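Local coordinates for pyoverdine synthetase F (Pseudomonas aeruginosa PAO1, PDB 6CUL), which is an alpha/beta protein of the pyoverdine system, built round a mixed beta-sheet with helices packed against it, at residues 32-45 / 87-99. Sequence-based numbering, arbitrary orientation.
Sequences YMKSVLESLVEALN and FYPADLQVQGKTL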
loop_
_atom_site.group_PDB
_atom_site.type_symbol
_atom_site.label_atom_id
_atom_site.label_comp_id
_atom_site.label_asym_id
_atom_site.label_seq_id
_atom_site.Cartn_x
_atom_site.Cartn_y
_atom_site.Cartn_z
ATOM N N TYR A 32 -2.653 9.966 -14.841
ATOM C CA TYR A 32 -1.745 10.216 -13.751
ATOM C C TYR A 32 -1.881 9.137 -12.690
ATOM O O TYR A 32 -2.915 8.951 -12.165
ATOM C CB TYR A 32 -2.015 11.595 -13.172
ATOM C CG TYR A 32 -1.266 11.906 -11.928
ATOM C CD1 TYR A 32 0.038 12.346 -11.956
ATOM C CD2 TYR A 32 -1.859 11.761 -10.743
ATOM C CE1 TYR A 32 0.701 12.617 -10.829
ATOM C CE2 TYR A 32 -1.204 12.031 -9.618
ATOM C CZ TYR A 32 0.073 12.467 -9.663
ATOM O OH TYR A 32 0.620 12.682 -8.474
HETATM N N MSE A 33 -0.812 8.435 -12.379
HETATM C CA MSE A 33 -0.859 7.342 -11.413
HETATM C C MSE A 33 -0.771 7.893 -10.042
HETATM O O MSE A 33 0.292 8.022 -9.507
HETATM C CB MSE A 33 0.286 6.375 -11.619
HETATM C CG MSE A 33 0.276 5.089 -10.832
HETATM SE SE MSE A 33 -1.287 3.986 -10.977
HETATM C CE MSE A 33 -0.774 2.884 -12.422
ATOM N N LYS A 34 -1.902 8.278 -9.500
ATOM C CA LYS A 34 -1.987 8.889 -8.216
ATOM C C LYS A 34 -1.713 7.860 -7.172
ATOM O O LYS A 34 -2.080 6.757 -7.343
ATOM C CB LYS A 34 -3.380 9.454 -8.033
ATOM C CG LYS A 34 -3.622 10.293 -6.817
ATOM C CD LYS A 34 -5.082 10.481 -6.603
ATOM C CE LYS A 34 -5.668 11.623 -7.405
ATOM N NZ LYS A 34 -7.090 11.930 -7.186
ATOM N N SER A 35 -1.029 8.243 -6.126
ATOM C CA SER A 35 -0.770 7.374 -5.045
ATOM C C SER A 35 -1.927 7.189 -4.112
ATOM O O SER A 35 -2.864 7.894 -4.131
ATOM C CB SER A 35 0.416 7.827 -4.270
ATOM O OG SER A 35 0.148 8.899 -3.496
ATOM N N VAL A 36 -1.841 6.150 -3.331
ATOM C CA VAL A 36 -2.809 5.883 -2.311
ATOM C C VAL A 36 -2.834 6.996 -1.281
ATOM O O VAL A 36 -3.863 7.326 -0.836
ATOM C CB VAL A 36 -2.556 4.577 -1.635
ATOM C CG1 VAL A 36 -3.511 4.371 -0.516
ATOM C CG2 VAL A 36 -2.693 3.472 -2.615
ATOM N N LEU A 37 -1.690 7.516 -0.888
ATOM C CA LEU A 37 -1.614 8.616 0.020
ATOM C C LEU A 37 -2.196 9.892 -0.559
ATOM O O LEU A 37 -2.859 10.583 0.095
ATOM C CB LEU A 37 -0.184 8.821 0.470
ATOM C CG LEU A 37 0.094 9.823 1.574
ATOM C CD1 LEU A 37 -0.483 9.331 2.851
ATOM C CD2 LEU A 37 1.557 10.153 1.756
ATOM N N GLU A 38 -1.951 10.166 -1.808
ATOM C CA GLU A 38 -2.521 11.348 -2.421
ATOM C C GLU A 38 -4.034 11.287 -2.422
ATOM O O GLU A 38 -4.645 12.266 -2.202
ATOM C CB GLU A 38 -2.007 11.597 -3.815
ATOM C CG GLU A 38 -2.358 12.966 -4.292
ATOM C CD GLU A 38 -1.611 13.385 -5.490
ATOM O OE1 GLU A 38 -0.977 12.577 -6.073
ATOM O OE2 GLU A 38 -1.641 14.532 -5.855
ATOM N N SER A 39 -4.587 10.131 -2.680
ATOM C CA SER A 39 -5.974 10.016 -2.622
ATOM C C SER A 39 -6.500 10.258 -1.213
ATOM O O SER A 39 -7.485 10.857 -1.108
ATOM C CB SER A 39 -6.473 8.700 -3.191
ATOM O OG SER A 39 -7.712 8.912 -3.691
ATOM N N LEU A 40 -5.854 9.728 -0.200
ATOM C CA LEU A 40 -6.180 9.915 1.203
ATOM C C LEU A 40 -6.028 11.344 1.660
ATOM O O LEU A 40 -6.775 11.794 2.418
ATOM C CB LEU A 40 -5.388 8.971 2.070
ATOM C CG LEU A 40 -5.679 8.796 3.509
ATOM C CD1 LEU A 40 -7.077 8.336 3.665
ATOM C CD2 LEU A 40 -4.759 7.795 4.121
ATOM N N VAL A 41 -5.020 12.005 1.183
ATOM C CA VAL A 41 -4.848 13.417 1.458
ATOM C C VAL A 41 -6.024 14.203 0.873
ATOM O O VAL A 41 -6.595 14.961 1.543
ATOM C CB VAL A 41 -3.491 13.923 0.979
ATOM C CG1 VAL A 41 -3.438 15.420 0.959
ATOM C CG2 VAL A 41 -2.410 13.362 1.843
ATOM N N GLU A 42 -6.401 13.943 -0.346
ATOM C CA GLU A 42 -7.557 14.555 -0.909
ATOM C C GLU A 42 -8.847 14.222 -0.143
ATOM O O GLU A 42 -9.668 15.050 -0.022
ATOM C CB GLU A 42 -7.704 14.123 -2.323
ATOM C CG GLU A 42 -6.559 14.548 -3.167
ATOM C CD GLU A 42 -6.571 13.975 -4.536
ATOM O OE1 GLU A 42 -5.858 14.492 -5.331
ATOM O OE2 GLU A 42 -7.291 13.061 -4.779
ATOM N N ALA A 43 -8.978 12.994 0.322
ATOM C CA ALA A 43 -10.088 12.589 1.102
ATOM C C ALA A 43 -10.142 13.310 2.406
ATOM O O ALA A 43 -11.151 13.816 2.742
ATOM C CB ALA A 43 -10.036 11.110 1.368
ATOM N N LEU A 44 -9.056 13.369 3.129
ATOM C CA LEU A 44 -9.030 14.113 4.344
ATOM C C LEU A 44 -9.295 15.597 4.065
ATOM O O LEU A 44 -9.842 16.237 4.885
ATOM C CB LEU A 44 -7.747 13.918 5.127
ATOM C CG LEU A 44 -7.343 12.581 5.693
ATOM C CD1 LEU A 44 -6.023 12.599 6.371
ATOM C CD2 LEU A 44 -8.370 11.860 6.533
ATOM N N ASN A 45 -8.785 16.157 3.000
ATOM C CA ASN A 45 -9.069 17.532 2.740
ATOM C C ASN A 45 -10.485 17.870 2.305
ATOM O O ASN A 45 -11.156 18.579 2.933
ATOM C CB ASN A 45 -8.155 18.059 1.640
ATOM C CG ASN A 45 -6.725 18.207 2.058
ATOM O OD1 ASN A 45 -6.416 18.546 3.150
ATOM N ND2 ASN A 45 -5.854 17.987 1.140
ATOM N N PHE A 87 6.819 11.285 -5.566
ATOM C CA PHE A 87 5.648 10.403 -5.373
ATOM C C PHE A 87 4.221 11.013 -5.409
ATOM O O PHE A 87 3.280 10.318 -5.487
ATOM C CB PHE A 87 5.823 9.610 -4.086
ATOM C CG PHE A 87 7.039 8.803 -4.053
ATOM C CD1 PHE A 87 8.220 9.348 -3.714
ATOM C CD2 PHE A 87 7.005 7.519 -4.378
ATOM C CE1 PHE A 87 9.360 8.628 -3.703
ATOM C CE2 PHE A 87 8.125 6.779 -4.373
ATOM C CZ PHE A 87 9.313 7.337 -4.040
ATOM N N TYR A 88 4.193 12.290 -5.238
ATOM C CA TYR A 88 3.089 13.176 -5.212
ATOM C C TYR A 88 3.689 14.573 -5.441
ATOM O O TYR A 88 4.869 14.740 -5.416
ATOM C CB TYR A 88 2.309 13.079 -3.880
ATOM C CG TYR A 88 3.136 13.215 -2.647
ATOM C CD1 TYR A 88 3.691 14.388 -2.315
ATOM C CD2 TYR A 88 3.383 12.163 -1.847
ATOM C CE1 TYR A 88 4.453 14.515 -1.213
ATOM C CE2 TYR A 88 4.139 12.276 -0.754
ATOM C CZ TYR A 88 4.677 13.469 -0.447
ATOM O OH TYR A 88 5.439 13.619 0.654
ATOM N N PRO A 89 2.872 15.574 -5.682
ATOM C CA PRO A 89 3.583 16.819 -5.860
ATOM C C PRO A 89 4.255 17.240 -4.589
ATOM O O PRO A 89 3.569 17.407 -3.656
ATOM C CB PRO A 89 2.488 17.780 -6.176
ATOM C CG PRO A 89 1.445 16.976 -6.759
ATOM C CD PRO A 89 1.490 15.673 -6.098
ATOM N N ALA A 90 5.513 17.598 -4.641
ATOM C CA ALA A 90 6.301 17.987 -3.481
ATOM C C ALA A 90 5.660 19.099 -2.676
ATOM O O ALA A 90 5.909 19.199 -1.498
ATOM C CB ALA A 90 7.663 18.403 -3.904
ATOM N N ASP A 91 4.799 19.854 -3.307
ATOM C CA ASP A 91 4.092 20.870 -2.609
ATOM C C ASP A 91 2.750 20.409 -1.950
ATOM O O ASP A 91 2.102 21.231 -1.397
ATOM C CB ASP A 91 3.916 22.039 -3.546
ATOM C CG ASP A 91 3.153 21.692 -4.742
ATOM O OD1 ASP A 91 2.323 20.836 -4.576
ATOM O OD2 ASP A 91 3.340 22.249 -5.825
ATOM N N LEU A 92 2.421 19.132 -1.901
ATOM C CA LEU A 92 1.127 18.759 -1.411
ATOM C C LEU A 92 0.869 19.160 0.019
ATOM O O LEU A 92 1.741 19.060 0.827
ATOM C CB LEU A 92 0.911 17.259 -1.603
ATOM C CG LEU A 92 -0.484 16.671 -1.456
ATOM C CD1 LEU A 92 -1.482 17.540 -2.177
ATOM C CD2 LEU A 92 -0.544 15.258 -1.959
ATOM N N GLN A 93 -0.368 19.520 0.324
ATOM C CA GLN A 93 -0.766 19.898 1.681
ATOM C C GLN A 93 -1.814 18.955 2.260
ATOM O O GLN A 93 -2.756 18.654 1.607
ATOM C CB GLN A 93 -1.390 21.274 1.692
ATOM C CG GLN A 93 -0.916 22.222 0.611
ATOM C CD GLN A 93 -1.437 21.872 -0.762
ATOM O OE1 GLN A 93 -1.766 20.726 -1.045
ATOM N NE2 GLN A 93 -1.487 22.856 -1.625
ATOM N N VAL A 94 -1.644 18.466 3.469
ATOM C CA VAL A 94 -2.694 17.655 4.042
ATOM C C VAL A 94 -3.187 18.372 5.262
ATOM O O VAL A 94 -2.403 18.536 6.162
ATOM C CB VAL A 94 -2.235 16.269 4.518
ATOM C CG1 VAL A 94 -1.000 16.363 5.373
ATOM C CG2 VAL A 94 -3.336 15.581 5.286
ATOM N N GLN A 95 -4.455 18.768 5.303
ATOM C CA GLN A 95 -5.039 19.419 6.448
ATOM C C GLN A 95 -4.204 20.565 6.916
ATOM O O GLN A 95 -3.820 20.586 8.049
ATOM C CB GLN A 95 -5.276 18.449 7.592
ATOM C CG GLN A 95 -6.183 19.037 8.668
ATOM C CD GLN A 95 -5.461 19.670 9.846
ATOM O OE1 GLN A 95 -4.247 19.656 9.926
ATOM N NE2 GLN A 95 -6.230 20.271 10.734
ATOM N N GLY A 96 -3.824 21.462 6.037
ATOM C CA GLY A 96 -2.971 22.533 6.493
ATOM C C GLY A 96 -1.647 22.115 7.105
ATOM O O GLY A 96 -1.260 22.690 8.071
ATOM N N LYS A 97 -1.001 21.077 6.585
ATOM C CA LYS A 97 0.291 20.617 7.008
ATOM C C LYS A 97 0.958 20.263 5.691
ATOM O O LYS A 97 0.343 19.631 4.854
ATOM C CB LYS A 97 0.230 19.336 7.831
ATOM C CG LYS A 97 -0.636 19.318 9.061
ATOM C CD LYS A 97 -0.434 18.004 9.800
ATOM C CE LYS A 97 -1.416 17.781 10.934
ATOM N NZ LYS A 97 -1.011 16.690 11.837
ATOM N N THR A 98 2.205 20.643 5.502
ATOM C CA THR A 98 2.953 20.315 4.317
ATOM C C THR A 98 3.068 18.812 4.354
ATOM O O THR A 98 3.476 18.309 5.327
ATOM C CB THR A 98 4.342 20.944 4.401
ATOM O OG1 THR A 98 4.233 22.342 4.520
ATOM C CG2 THR A 98 5.103 20.659 3.257
ATOM N N LEU A 99 2.699 18.097 3.305
ATOM C CA LEU A 99 2.740 16.648 3.369
ATOM C C LEU A 99 4.114 16.070 3.557
ATOM O O LEU A 99 4.261 15.124 4.298
ATOM C CB LEU A 99 2.053 15.999 2.194
ATOM C CG LEU A 99 2.188 14.522 2.086
ATOM C CD1 LEU A 99 1.174 13.745 2.876
ATOM C CD2 LEU A 99 1.986 14.158 0.684
#
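The side-chain amide of Asn45 brackets Val94, bonding to Gln93 O and Gln95 N much as a residue of a neighbouring parallel strand would with its own N-H and C=O. Asn45 OD1 accepts from Gln95 N at 2.9 Å in a nearly straight bond (167°), with the N-H in the carbonyl plane. Asn45 ND2 donates to Gln93 O at 3.2 Å, and the two bonds together fix the rotation of the amide. Just beyond, the loop reverses at Gln95 and Gly96, where Val94 and Lys97 exchange backbone bonds, one of them weak.

Apolar contacts fill the middle. Val41 wedges between two arms of the loop: Val41 CG1, anti to its own N (chi1 166°), lies 4.0 Å from Leu92 CG, while Val41 CG2 approaches Leu99 CD1 at 3.7 Å. Leu37 CD2 meets that same Leu99 methyl tip to tip at 3.8 Å, and Leu44 runs alongside Val94.

At the helix start, Glu38 crosses Pro89 at about a right angle, OE2 3.3 Å from Pro89 CD. The other oxygen, OE1, accepts from Tyr32 OH through its syn lone pair, which steadies the carboxylate, and Ser35 OG caps Glu38 N.

Helix 36-46, which also packs on strand 6-9, belongs to the beta-alpha-beta crossover between parallel strands 6-9 and 55-60; the loop covers it before entering edge strand 103-105.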